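Local coordinates for transglutaminase-like enzymes, putative cysteine protease (Cytophaga hutchinsonii, PDB 3ISR), which is a putative cysteine protease with a transglutaminase-like domain, and probably acts on peptide or amide bonds through a cysteine, at residues N33-R38 and T66-R71; H43-S48 and T85-T90; R200-Y205 and L240-T245. One frame throughout, in Å; residues are numbered along the deposited sequence.

Contact 1: residues N33-R38 and T66-R71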
ATOM      1  N   ASN B  33      12.125 -26.531   2.682  1.00 16.20           N
ATOM      2  CA  ASN B  33      10.957 -27.336   2.987  1.00 16.59           C
ATOM      3  C   ASN B  33      10.552 -28.146   1.775  1.00 16.85           C
ATOM      4  O   ASN B  33       9.707 -27.694   0.983  1.00 16.20           O
ATOM      5  CB  ASN B  33       9.801 -26.453   3.444  1.00 17.12           C
ATOM      6  CG  ASN B  33       8.646 -27.252   3.979  1.00 18.02           C
ATOM      7  OD1 ASN B  33       8.815 -28.369   4.514  1.00 22.39           O
ATOM      8  ND2 ASN B  33       7.458 -26.697   3.839  1.00 17.07           N
ATOM      9  N   VAL B  34      11.179 -29.324   1.623  1.00 16.50           N
ATOM     10  CA  VAL B  34      10.966 -30.182   0.452  1.00 16.93           C
ATOM     11  C   VAL B  34      10.490 -31.607   0.769  1.00 16.79           C
ATOM     12  O   VAL B  34       9.925 -32.271  -0.103  1.00 17.44           O
ATOM     13  CB  VAL B  34      12.226 -30.232  -0.502  1.00 16.51           C
ATOM     14  CG1 VAL B  34      12.637 -28.822  -0.937  1.00 16.93           C
ATOM     15  CG2 VAL B  34      13.394 -30.956   0.158  1.00 18.32           C
ATOM     16  N   HIS B  35      10.730 -32.076   1.998  1.00 17.00           N
ATOM     17  CA  HIS B  35      10.294 -33.400   2.452  1.00 17.04           C
ATOM     18  C   HIS B  35       8.777 -33.563   2.498  1.00 17.18           C
ATOM     19  O   HIS B  35       8.053 -32.640   2.915  1.00 16.46           O
ATOM     20  CB  HIS B  35      10.806 -33.642   3.862  1.00 17.88           C
ATOM     21  CG  HIS B  35      12.259 -33.973   3.923  1.00 18.92           C
ATOM     22  ND1 HIS B  35      13.240 -33.022   3.747  1.00 19.13           N
ATOM     23  CD2 HIS B  35      12.897 -35.149   4.124  1.00 17.07           C
ATOM     24  CE1 HIS B  35      14.426 -33.603   3.837  1.00 19.20           C
ATOM     25  NE2 HIS B  35      14.243 -34.893   4.065  1.00 18.14           N
ATOM     26  N   ALA B  36       8.297 -34.749   2.132  1.00 16.16           N
ATOM     27  CA  ALA B  36       6.886 -35.068   2.321  1.00 16.01           C
ATOM     28  C   ALA B  36       6.607 -35.163   3.811  1.00 15.76           C
ATOM     29  O   ALA B  36       7.482 -35.561   4.583  1.00 16.53           O
ATOM     30  CB  ALA B  36       6.517 -36.378   1.622  1.00 15.28           C
ATOM     31  N   LEU B  37       5.414 -34.748   4.229  1.00 15.49           N
ATOM     32  CA  LEU B  37       5.050 -34.822   5.636  1.00 15.29           C
ATOM     33  C   LEU B  37       4.651 -36.258   5.982  1.00 15.70           C
ATOM     34  O   LEU B  37       4.155 -36.985   5.123  1.00 15.38           O
ATOM     35  CB  LEU B  37       3.872 -33.880   5.930  1.00 14.90           C
ATOM     36  CG  LEU B  37       3.650 -33.445   7.384  1.00 16.12           C
ATOM     37  CD1 LEU B  37       4.824 -32.652   7.973  1.00 15.42           C
ATOM     38  CD2 LEU B  37       2.359 -32.636   7.510  1.00 16.23           C
ATOM     39  N   ARG B  38       4.892 -36.645   7.234  1.00 16.01           N
ATOM     40  CA  ARG B  38       4.379 -37.889   7.812  1.00 16.84           C
ATOM     41  C   ARG B  38       3.174 -37.560   8.669  1.00 16.93           C
ATOM     42  O   ARG B  38       3.281 -36.778   9.625  1.00 17.13           O
ATOM     43  CB  ARG B  38       5.425 -38.533   8.708  1.00 17.20           C
ATOM     44  CG  ARG B  38       6.549 -39.184   7.966  1.00 18.68           C
ATOM     45  CD  ARG B  38       7.314 -40.092   8.909  1.00 22.83           C
ATOM     46  NE  ARG B  38       8.361 -40.820   8.202  1.00 24.29           N
ATOM     47  CZ  ARG B  38       9.588 -40.355   8.009  1.00 26.62           C
ATOM     48  NH1 ARG B  38       9.926 -39.162   8.476  1.00 26.49           N
ATOM     49  NH2 ARG B  38      10.483 -41.085   7.347  1.00 26.89           N
ATOM     50  N   THR B  66       3.781 -29.286  11.505  1.00 16.87           N
ATOM     51  CA  THR B  66       3.109 -29.477  10.216  1.00 16.16           C
ATOM     52  C   THR B  66       4.033 -29.201   9.012  1.00 16.16           C
ATOM     53  O   THR B  66       3.569 -28.846   7.925  1.00 14.78           O
ATOM     54  CB  THR B  66       1.820 -28.636  10.104  1.00 15.89           C
ATOM     55  OG1 THR B  66       2.154 -27.246  10.234  1.00 15.88           O
ATOM     56  CG2 THR B  66       0.790 -29.036  11.196  1.00 16.23           C
ATOM     57  N   SER B  67       5.337 -29.337   9.231  1.00 16.34           N
ATOM     58  CA  SER B  67       6.328 -29.257   8.144  1.00 17.39           C
ATOM     59  C   SER B  67       7.630 -29.826   8.645  1.00 17.35           C
ATOM     60  O   SER B  67       7.907 -29.779   9.850  1.00 17.57           O
ATOM     61  CB  SER B  67       6.564 -27.814   7.712  1.00 18.02           C
ATOM     62  OG  SER B  67       6.746 -26.998   8.843  1.00 22.80           O
ATOM     63  N   ARG B  68       8.424 -30.347   7.715  1.00 16.51           N
ATOM     64  CA  ARG B  68       9.735 -30.886   8.010  1.00 16.73           C
ATOM     65  C   ARG B  68      10.721 -29.969   7.344  1.00 16.49           C
ATOM     66  O   ARG B  68      10.812 -29.940   6.112  1.00 17.01           O
ATOM     67  CB  ARG B  68       9.886 -32.294   7.423  1.00 16.21           C
ATOM     68  CG  ARG B  68       8.929 -33.297   8.039  1.00 15.96           C
ATOM     69  CD  ARG B  68       8.945 -34.619   7.285  1.00 14.43           C
ATOM     70  NE  ARG B  68      10.245 -35.275   7.381  1.00 13.75           N
ATOM     71  CZ  ARG B  68      10.664 -36.266   6.588  1.00 12.19           C
ATOM     72  NH1 ARG B  68       9.894 -36.743   5.617  1.00 10.98           N
ATOM     73  NH2 ARG B  68      11.870 -36.796   6.782  1.00 11.69           N
ATOM     74  N   PHE B  69      11.456 -29.218   8.150  1.00 16.59           N
ATOM     75  CA  PHE B  69      12.453 -28.300   7.620  1.00 16.56           C
ATOM     76  C   PHE B  69      13.832 -28.942   7.641  1.00 17.14           C
ATOM     77  O   PHE B  69      14.106 -29.772   8.497  1.00 17.66           O
ATOM     78  CB  PHE B  69      12.467 -27.021   8.455  1.00 16.35           C
ATOM     79  CG  PHE B  69      11.187 -26.224   8.373  1.00 15.34           C
ATOM     80  CD1 PHE B  69      10.840 -25.561   7.193  1.00 14.68           C
ATOM     81  CD2 PHE B  69      10.347 -26.121   9.479  1.00 15.36           C
ATOM     82  CE1 PHE B  69       9.657 -24.803   7.097  1.00 15.13           C
ATOM     83  CE2 PHE B  69       9.162 -25.363   9.421  1.00 17.26           C
ATOM     84  CZ  PHE B  69       8.809 -24.692   8.215  1.00 15.50           C
ATOM     85  N   VAL B  70      14.692 -28.569   6.694  1.00 17.31           N
ATOM     86  CA  VAL B  70      16.097 -28.975   6.757  1.00 17.26           C
ATOM     87  C   VAL B  70      16.961 -27.751   6.561  1.00 16.75           C
ATOM     88  O   VAL B  70      16.658 -26.898   5.724  1.00 17.15           O
ATOM     89  CB  VAL B  70      16.488 -30.079   5.712  1.00 18.06           C
ATOM     90  CG1 VAL B  70      15.799 -31.412   6.032  1.00 17.54           C
ATOM     91  CG2 VAL B  70      16.163 -29.633   4.308  1.00 17.60           C
ATOM     92  N   ARG B  71      18.038 -27.657   7.324  1.00 15.98           N
ATOM     93  CA  ARG B  71      18.890 -26.489   7.210  1.00 16.10           C
ATOM     94  C   ARG B  71      20.360 -26.831   7.076  1.00 16.16           C
ATOM     95  O   ARG B  71      20.836 -27.833   7.625  1.00 15.70           O
ATOM     96  CB  ARG B  71      18.665 -25.515   8.369  1.00 15.70           C
ATOM     97  CG  ARG B  71      18.813 -26.131   9.726  1.00 16.66           C
ATOM     98  CD  ARG B  71      18.689 -25.076  10.840  1.00 16.00           C
ATOM     99  NE  ARG B  71      18.534 -25.750  12.120  1.00 18.02           N
ATOM    100  CZ  ARG B  71      18.201 -25.148  13.256  1.00 19.72           C
ATOM    101  NH1 ARG B  71      18.086 -25.864  14.363  1.00 18.91           N
ATOM    102  NH2 ARG B  71      17.991 -23.833  13.285  1.00 18.61           N
TER
HETATM  103  O   HOH W   1      12.515 -30.227   3.829  1.00 19.36           O
HETATM  104  O   HOH W   2       7.348 -31.185   5.225  1.00 23.30           O
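In the N-terminal transglutaminase-family domain, His-35 and Ala-36 in the loop after strand 28-32 face Arg-68 at the approach to strand 69-74. Arg-68 carries most of the contact. A bend at its chi3 (64°) sets the guanidinium between His-35 and Arg-38. Arg-68 NH1 donates to Ala-36 O at 2.9 Å, nearly straight at 160°, with the oxygen close to the guanidinium plane. His-35 comes over one face, its CD2 3.3 Å from Arg-68 NH2. Arg-38 NH1 sits over the centre of the opposite face, 3.5 Å from Arg-68 CZ. The other end of the His-35 ring brings CE1 within 3.4 Å of Val-70 CG1. Leu-37 CD1 packs 3.6 Å from Ser-67 N. One water accepts from Val-34 N, donates to Arg-68 O and also bonds His-35 ND1. A second accepts from Arg-68 N at 2.8 Å. Arg-68 also makes salt bridges to Glu-47 and Glu-59. A leucine here would probably leave Ala-36 O without this donor, and Glu-47 and Glu-59 without this salt-bridge partner. The guanidinium of Arg-38, itself exposed, adds positive charge beside buried Arg-68; the carboxylates of Glu-47 and Glu-59 probably balance it.

Contact 2: residues H43-S48 and T85-T90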
ATOM      1  N   HIS B  43       1.995 -41.675   4.446  1.00 15.47           N
ATOM      2  CA  HIS B  43       3.140 -42.453   4.912  1.00 16.56           C
ATOM      3  C   HIS B  43       4.254 -42.452   3.876  1.00 16.15           C
ATOM      4  O   HIS B  43       4.011 -42.609   2.669  1.00 16.29           O
ATOM      5  CB  HIS B  43       2.724 -43.905   5.243  1.00 17.46           C
ATOM      6  CG  HIS B  43       1.463 -43.992   6.050  1.00 20.58           C
ATOM      7  ND1 HIS B  43       1.460 -44.037   7.428  1.00 22.81           N
ATOM      8  CD2 HIS B  43       0.161 -44.005   5.671  1.00 23.11           C
ATOM      9  CE1 HIS B  43       0.215 -44.084   7.864  1.00 23.47           C
ATOM     10  NE2 HIS B  43      -0.594 -44.061   6.819  1.00 23.99           N
ATOM     11  N   ILE B  44       5.473 -42.267   4.361  1.00 15.10           N
ATOM     12  CA  ILE B  44       6.631 -42.336   3.514  1.00 14.68           C
ATOM     13  C   ILE B  44       7.164 -43.769   3.610  1.00 15.30           C
ATOM     14  O   ILE B  44       7.613 -44.226   4.671  1.00 14.72           O
ATOM     15  CB  ILE B  44       7.681 -41.297   3.921  1.00 14.33           C
ATOM     16  CG1 ILE B  44       7.072 -39.875   3.832  1.00 14.46           C
ATOM     17  CG2 ILE B  44       8.911 -41.405   3.033  1.00 13.55           C
ATOM     18  CD1 ILE B  44       7.803 -38.859   4.625  1.00 14.82           C
ATOM     19  N   LEU B  45       7.073 -44.468   2.490  1.00 15.66           N
ATOM     20  CA  LEU B  45       7.534 -45.846   2.398  1.00 16.61           C
ATOM     21  C   LEU B  45       9.045 -45.842   2.237  1.00 16.83           C
ATOM     22  O   LEU B  45       9.725 -46.682   2.817  1.00 17.03           O
ATOM     23  CB  LEU B  45       6.819 -46.569   1.251  1.00 16.57           C
ATOM     24  CG  LEU B  45       5.293 -46.342   1.275  1.00 17.43           C
ATOM     25  CD1 LEU B  45       4.603 -46.758  -0.030  1.00 18.39           C
ATOM     26  CD2 LEU B  45       4.625 -47.012   2.489  1.00 18.80           C
ATOM     27  N   ASP B  46       9.559 -44.848   1.501  1.00 17.20           N
ATOM     28  CA  ASP B  46      10.992 -44.654   1.278  1.00 17.25           C
ATOM     29  C   ASP B  46      11.327 -43.193   0.895  1.00 16.87           C
ATOM     30  O   ASP B  46      10.587 -42.570   0.135  1.00 16.62           O
ATOM     31  CB  ASP B  46      11.442 -45.595   0.162  1.00 18.20           C
ATOM     32  CG  ASP B  46      12.938 -45.605  -0.034  1.00 21.03           C
ATOM     33  OD1 ASP B  46      13.687 -45.803   0.953  1.00 25.05           O
ATOM     34  OD2 ASP B  46      13.366 -45.443  -1.194  1.00 24.50           O
ATOM     35  N   GLU B  47      12.441 -42.666   1.409  1.00 16.05           N
ATOM     36  CA  GLU B  47      12.942 -41.353   0.984  1.00 15.57           C
ATOM     37  C   GLU B  47      14.470 -41.274   0.989  1.00 15.48           C
ATOM     38  O   GLU B  47      15.134 -41.966   1.761  1.00 15.27           O
ATOM     39  CB  GLU B  47      12.344 -40.215   1.839  1.00 15.25           C
ATOM     40  CG  GLU B  47      12.837 -40.174   3.284  1.00 14.69           C
ATOM     41  CD  GLU B  47      12.251 -39.025   4.095  1.00 13.94           C
ATOM     42  OE1 GLU B  47      11.402 -38.272   3.571  1.00 13.32           O
ATOM     43  OE2 GLU B  47      12.636 -38.879   5.270  1.00 14.34           O
ATOM     44  N   SER B  48      15.008 -40.404   0.138  1.00 15.27           N
ATOM     45  CA  SER B  48      16.450 -40.153   0.062  1.00 15.37           C
ATOM     46  C   SER B  48      16.755 -38.660  -0.195  1.00 15.55           C
ATOM     47  O   SER B  48      16.125 -38.032  -1.053  1.00 15.50           O
ATOM     48  CB  SER B  48      17.071 -41.037  -1.036  1.00 15.29           C
ATOM     49  OG  SER B  48      18.392 -40.625  -1.348  1.00 15.65           O
ATOM     50  N   THR B  85      14.118 -37.449  -3.140  1.00 15.21           N
ATOM     51  CA  THR B  85      13.298 -38.450  -3.811  1.00 15.74           C
ATOM     52  C   THR B  85      12.548 -39.288  -2.774  1.00 15.85           C
ATOM     53  O   THR B  85      13.110 -39.637  -1.734  1.00 16.46           O
ATOM     54  CB  THR B  85      14.197 -39.370  -4.696  1.00 15.95           C
ATOM     55  OG1 THR B  85      14.941 -38.553  -5.609  1.00 16.34           O
ATOM     56  CG2 THR B  85      13.370 -40.366  -5.485  1.00 16.71           C
ATOM     57  N   ALA B  86      11.284 -39.612  -3.048  1.00 15.32           N
ATOM     58  CA  ALA B  86      10.494 -40.411  -2.109  1.00 14.99           C
ATOM     59  C   ALA B  86       9.378 -41.191  -2.767  1.00 15.00           C
ATOM     60  O   ALA B  86       8.901 -40.845  -3.844  1.00 15.12           O
ATOM     61  CB  ALA B  86       9.920 -39.534  -0.950  1.00 14.79           C
ATOM     62  N   THR B  87       8.971 -42.256  -2.086  1.00 15.21           N
ATOM     63  CA  THR B  87       7.810 -43.036  -2.453  1.00 15.29           C
ATOM     64  C   THR B  87       6.847 -42.870  -1.303  1.00 15.52           C
ATOM     65  O   THR B  87       7.229 -43.067  -0.149  1.00 15.77           O
ATOM     66  CB  THR B  87       8.190 -44.518  -2.615  1.00 14.93           C
ATOM     67  OG1 THR B  87       9.286 -44.604  -3.526  1.00 15.11           O
ATOM     68  CG2 THR B  87       7.027 -45.314  -3.141  1.00 14.99           C
ATOM     69  N   VAL B  88       5.602 -42.517  -1.617  1.00 15.87           N
ATOM     70  CA  VAL B  88       4.659 -42.067  -0.602  1.00 17.32           C
ATOM     71  C   VAL B  88       3.261 -42.581  -0.887  1.00 17.76           C
ATOM     72  O   VAL B  88       2.842 -42.653  -2.042  1.00 18.44           O
ATOM     73  CB  VAL B  88       4.629 -40.507  -0.545  1.00 17.00           C
ATOM     74  CG1 VAL B  88       3.539 -40.008   0.393  1.00 18.75           C
ATOM     75  CG2 VAL B  88       5.978 -39.970  -0.096  1.00 16.98           C
ATOM     76  N   ASP B  89       2.540 -42.946   0.163  1.00 17.79           N
ATOM     77  CA  ASP B  89       1.130 -43.236   0.012  1.00 18.28           C
ATOM     78  C   ASP B  89       0.323 -42.169   0.726  1.00 17.47           C
ATOM     79  O   ASP B  89       0.730 -41.662   1.774  1.00 17.34           O
ATOM     80  CB  ASP B  89       0.771 -44.640   0.521  1.00 19.41           C
ATOM     81  CG  ASP B  89       0.435 -44.662   2.000  1.00 23.12           C
ATOM     82  OD1 ASP B  89      -0.771 -44.582   2.358  1.00 28.44           O
ATOM     83  OD2 ASP B  89       1.380 -44.736   2.810  1.00 27.65           O
ATOM     84  N   THR B  90      -0.810 -41.817   0.142  1.00 17.15           N
ATOM     85  CA  THR B  90      -1.746 -40.890   0.766  1.00 16.90           C
ATOM     86  C   THR B  90      -3.096 -41.576   0.848  1.00 17.13           C
ATOM     87  O   THR B  90      -3.337 -42.566   0.152  1.00 17.39           O
ATOM     88  CB  THR B  90      -1.908 -39.594  -0.080  1.00 16.91           C
ATOM     89  OG1 THR B  90      -2.546 -39.921  -1.318  1.00 17.09           O
ATOM     90  CG2 THR B  90      -0.555 -38.954  -0.367  1.00 14.77           C
TER
HETATM   91  O   HOH W   3      17.427 -38.108  -3.806  1.00 20.91           O
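His-43 and Asp-89 are brought together by their first torsions. Asp-89 CG lies between its own backbone N and carbonyl carbon (chi1 88°), which swings the carboxylate over to the neighbouring strand. His-43 CG stays beside its backbone N (chi1 -46°). Ring and carboxylate end up nearly coplanar, 5° apart, and the carboxylate meets the carbon edge of the imidazole. Asp-89 OD2 is 3.2 Å from His-43 CD2 and 2.9 Å from His-43 CB. Leu-45 CD2 comes to 4.0 Å from Asp-89 OD2.

On the other face, Ile-44 and Val-88 lie side by side and point the same way, with Ile-44 CG1 4.1 Å from Val-88 CG2. Glu-47 CB packs on Ala-86 CB at 3.8 Å. The extended chain of Glu-47 then carries its carboxylate away, to Arg-68 and to the hydroxyl of Tyr-84.

The backbones run antiparallel. His-43 and Asp-89 exchange two N-H...O bonds, and so do Ser-48 and Thr-85. A water beyond this last pair bridges Ser-48 O and Thr-85 OG1. Between Ile-44 and Asp-46 the register slips by one residue. Thr-87 O accepts from Leu-45 N at 3.0 Å and weakly from Asp-46 N at 3.4 Å, while Thr-87 N donates back to Asp-46 O. Strand 78-96 is also bonded to strand 12-24 through Ala-86 and Val-88. Two residues, Leu-45 and Asp-46, set against the single Thr-87 make a classic beta bulge, here in the antiparallel sheet that also holds strand 12-24.

Contact 3: residues R200-Y205 and L240-T245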
ATOM      1  N   ARG B 200      -6.142 -22.448   6.015  1.00 14.14           N
ATOM      2  CA  ARG B 200      -4.705 -22.543   6.137  1.00 13.22           C
ATOM      3  C   ARG B 200      -4.063 -22.826   4.769  1.00 12.31           C
ATOM      4  O   ARG B 200      -4.725 -23.276   3.834  1.00 12.94           O
ATOM      5  CB  ARG B 200      -4.313 -23.622   7.159  1.00 13.91           C
ATOM      6  CG  ARG B 200      -4.698 -25.069   6.711  1.00 16.18           C
ATOM      7  CD  ARG B 200      -4.411 -26.096   7.806  1.00 18.30           C
ATOM      8  NE  ARG B 200      -4.519 -27.451   7.267  1.00 17.54           N
ATOM      9  CZ  ARG B 200      -4.485 -28.561   7.994  1.00 20.07           C
ATOM     10  NH1 ARG B 200      -4.344 -28.510   9.318  1.00 18.33           N
ATOM     11  NH2 ARG B 200      -4.584 -29.741   7.390  1.00 19.03           N
ATOM     12  N   TYR B 201      -2.773 -22.567   4.699  1.00  8.71           N
ATOM     13  CA  TYR B 201      -1.990 -22.726   3.489  1.00  7.65           C
ATOM     14  C   TYR B 201      -1.494 -24.175   3.369  1.00  7.05           C
ATOM     15  O   TYR B 201      -1.083 -24.776   4.363  1.00  6.42           O
ATOM     16  CB  TYR B 201      -0.819 -21.765   3.633  1.00  7.32           C
ATOM     17  CG  TYR B 201       0.081 -21.574   2.443  1.00  7.69           C
ATOM     18  CD1 TYR B 201      -0.326 -20.795   1.365  1.00  6.88           C
ATOM     19  CD2 TYR B 201       1.381 -22.088   2.449  1.00  8.72           C
ATOM     20  CE1 TYR B 201       0.528 -20.558   0.288  1.00  6.98           C
ATOM     21  CE2 TYR B 201       2.243 -21.871   1.368  1.00  8.74           C
ATOM     22  CZ  TYR B 201       1.791 -21.102   0.294  1.00  7.44           C
ATOM     23  OH  TYR B 201       2.605 -20.848  -0.779  1.00  6.34           O
ATOM     24  N   PHE B 202      -1.528 -24.713   2.149  1.00  6.00           N
ATOM     25  CA  PHE B 202      -1.130 -26.103   1.875  1.00  6.63           C
ATOM     26  C   PHE B 202      -0.097 -26.085   0.741  1.00  5.40           C
ATOM     27  O   PHE B 202      -0.333 -25.481  -0.299  1.00  4.81           O
ATOM     28  CB  PHE B 202      -2.388 -26.899   1.470  1.00  6.58           C
ATOM     29  CG  PHE B 202      -2.125 -28.354   1.047  1.00  8.92           C
ATOM     30  CD1 PHE B 202      -2.521 -29.405   1.858  1.00 10.50           C
ATOM     31  CD2 PHE B 202      -1.522 -28.646  -0.168  1.00  9.42           C
ATOM     32  CE1 PHE B 202      -2.301 -30.752   1.468  1.00 10.56           C
ATOM     33  CE2 PHE B 202      -1.297 -29.985  -0.571  1.00  9.86           C
ATOM     34  CZ  PHE B 202      -1.698 -31.030   0.263  1.00  9.70           C
ATOM     35  N   THR B 203       1.047 -26.727   0.949  1.00  5.55           N
ATOM     36  CA  THR B 203       2.018 -26.919  -0.143  1.00  6.42           C
ATOM     37  C   THR B 203       2.194 -28.399  -0.414  1.00  6.50           C
ATOM     38  O   THR B 203       2.106 -29.205   0.503  1.00  6.67           O
ATOM     39  CB  THR B 203       3.379 -26.296   0.152  1.00  6.64           C
ATOM     40  OG1 THR B 203       3.925 -26.854   1.364  1.00  7.86           O
ATOM     41  CG2 THR B 203       3.223 -24.786   0.334  1.00  7.22           C
ATOM     42  N   GLY B 204       2.479 -28.753  -1.663  1.00  6.66           N
ATOM     43  CA  GLY B 204       2.687 -30.145  -1.971  1.00  7.15           C
ATOM     44  C   GLY B 204       3.308 -30.417  -3.315  1.00  7.26           C
ATOM     45  O   GLY B 204       3.518 -29.502  -4.132  1.00  7.11           O
ATOM     46  N   TYR B 205       3.629 -31.689  -3.521  1.00  6.93           N
ATOM     47  CA  TYR B 205       3.890 -32.218  -4.870  1.00  7.43           C
ATOM     48  C   TYR B 205       2.539 -32.488  -5.540  1.00  8.09           C
ATOM     49  O   TYR B 205       1.587 -32.856  -4.865  1.00  8.90           O
ATOM     50  CB  TYR B 205       4.697 -33.505  -4.755  1.00  6.84           C
ATOM     51  CG  TYR B 205       6.088 -33.283  -4.214  1.00  6.41           C
ATOM     52  CD1 TYR B 205       7.156 -33.061  -5.073  1.00  7.44           C
ATOM     53  CD2 TYR B 205       6.334 -33.286  -2.854  1.00  5.09           C
ATOM     54  CE1 TYR B 205       8.444 -32.838  -4.583  1.00  7.52           C
ATOM     55  CE2 TYR B 205       7.629 -33.077  -2.345  1.00  7.43           C
ATOM     56  CZ  TYR B 205       8.674 -32.848  -3.222  1.00  7.39           C
ATOM     57  OH  TYR B 205       9.950 -32.640  -2.737  1.00  7.94           O
ATOM     58  N   LEU B 240      -2.418 -34.794  -4.927  1.00 14.72           N
ATOM     59  CA  LEU B 240      -1.499 -34.023  -4.078  1.00 15.53           C
ATOM     60  C   LEU B 240      -0.797 -34.831  -3.002  1.00 15.41           C
ATOM     61  O   LEU B 240      -1.409 -35.642  -2.309  1.00 16.59           O
ATOM     62  CB  LEU B 240      -2.233 -32.853  -3.416  1.00 14.47           C
ATOM     63  CG  LEU B 240      -2.720 -31.755  -4.355  1.00 15.93           C
ATOM     64  CD1 LEU B 240      -3.792 -30.891  -3.651  1.00 13.14           C
ATOM     65  CD2 LEU B 240      -1.565 -30.883  -4.833  1.00 16.85           C
ATOM     66  N   VAL B 241       0.497 -34.590  -2.860  1.00 15.17           N
ATOM     67  CA  VAL B 241       1.265 -35.158  -1.761  1.00 14.61           C
ATOM     68  C   VAL B 241       1.722 -34.007  -0.884  1.00 14.03           C
ATOM     69  O   VAL B 241       2.428 -33.104  -1.361  1.00 13.52           O
ATOM     70  CB  VAL B 241       2.461 -35.971  -2.287  1.00 14.98           C
ATOM     71  CG1 VAL B 241       3.317 -36.470  -1.139  1.00 16.29           C
ATOM     72  CG2 VAL B 241       1.951 -37.143  -3.140  1.00 14.26           C
ATOM     73  N   LYS B 242       1.328 -34.042   0.388  1.00 13.26           N
ATOM     74  CA  LYS B 242       1.506 -32.905   1.283  1.00 13.21           C
ATOM     75  C   LYS B 242       2.940 -32.711   1.725  1.00 13.08           C
ATOM     76  O   LYS B 242       3.593 -33.641   2.198  1.00 13.74           O
ATOM     77  CB  LYS B 242       0.636 -33.051   2.538  1.00 13.07           C
ATOM     78  CG  LYS B 242       0.738 -31.831   3.478  1.00 14.37           C
ATOM     79  CD  LYS B 242       0.026 -32.086   4.814  1.00 16.94           C
ATOM     80  CE  LYS B 242      -1.488 -32.055   4.658  1.00 19.47           C
ATOM     81  NZ  LYS B 242      -2.241 -32.282   5.944  1.00 19.73           N
ATOM     82  N   ILE B 243       3.398 -31.478   1.616  1.00 12.24           N
ATOM     83  CA  ILE B 243       4.669 -31.081   2.186  1.00 12.18           C
ATOM     84  C   ILE B 243       4.427 -30.356   3.491  1.00 11.94           C
ATOM     85  O   ILE B 243       4.938 -30.777   4.534  1.00 12.24           O
ATOM     86  CB  ILE B 243       5.458 -30.186   1.214  1.00 12.21           C
ATOM     87  CG1 ILE B 243       5.935 -31.031   0.040  1.00 12.31           C
ATOM     88  CG2 ILE B 243       6.652 -29.504   1.920  1.00 11.32           C
ATOM     89  CD1 ILE B 243       6.294 -30.185  -1.184  1.00 17.04           C
ATOM     90  N   ALA B 244       3.672 -29.254   3.444  1.00 11.76           N
ATOM     91  CA  ALA B 244       3.367 -28.527   4.667  1.00 12.04           C
ATOM     92  C   ALA B 244       1.991 -27.895   4.674  1.00 12.58           C
ATOM     93  O   ALA B 244       1.362 -27.716   3.624  1.00 13.39           O
ATOM     94  CB  ALA B 244       4.428 -27.439   4.919  1.00 12.53           C
ATOM     95  N   THR B 245       1.548 -27.558   5.880  1.00 12.48           N
ATOM     96  CA  THR B 245       0.479 -26.582   6.079  1.00 11.86           C
ATOM     97  C   THR B 245       0.956 -25.510   7.071  1.00 11.11           C
ATOM     98  O   THR B 245       1.844 -25.749   7.898  1.00 11.98           O
ATOM     99  CB  THR B 245      -0.841 -27.258   6.567  1.00 12.26           C
ATOM    100  OG1 THR B 245      -0.622 -27.934   7.816  1.00 12.28           O
ATOM    101  CG2 THR B 245      -1.317 -28.287   5.543  1.00 11.49           C
TER
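Phe-202, Tyr-205 and Thr-245 bury the most surface here; Thr-245 is paired with Phe-202. Phe-202 CG is anti to its backbone N (chi1 176°), and this lays the ring across the facing strand. There Phe-202 CE1 touches Lys-242 CE at 3.5 Å, and the two side chains cross at about a right angle. Phe-202 CE2 reaches Leu-240 CD1 at 4.1 Å. At the near side of the ring, Phe-202 CD1 lies 4.0 Å from Thr-245 CG2.

Thr-245 also packs against Arg-200. Its OG1 stands over the centre of the guanidinium, 3.8 Å above the plane. The charge of Arg-200 is met by a salt bridge to Glu-219, and Trp-226 makes a cation-pi contact with it.

The two segments are antiparallel neighbours in the four-stranded sheet of the transglutaminase-like part, where strand 240-246 is an outermost strand within the chain. Ile-243 and Ala-244 both face Thr-203, a classic beta bulge. Ile-243 N donates to Thr-203 O at 2.8 Å and Ala-244 N does so weakly at 3.3 Å. The psi of Ile-243 (-59°) departs from strand values, as at the first position of a classic bulge. Next along, Gly-204 CA is close against Val-241 O; a beta carbon there would collide with that oxygen.

Tyr-205 exchanges two backbone bonds with Val-241. Its ring carbon CE2 meets Ile-243 CD1 at 3.4 Å, the two side chains crossing at about a right angle. The hydroxyl of Tyr-205 goes on to Val-34 O and to Ser-18.

From the N terminus, the chain first lays down 33-38 and then 43-48. It returns to the first at 66-71, closing contact 1 over 27 residues, and to the second at 85-90, closing contact 2 over 36. Contacts 1 and 2 therefore cross. Contact 3 follows in series, closing a third loop of 34 residues between 200-205 and 240-245. Contacts 1 and 2 belong to the N-terminal domain and meet at the Arg-68 to Glu-47 salt bridge. Contact 3 touches contact 1 where Thr-66 OG1 lies by Thr-245 O. Val-88 packs on Val-241 between contacts 2 and 3. Together they tie the sheets of 69-74 and 78-96, both completed late in the chain, to that of the transglutaminase-like part.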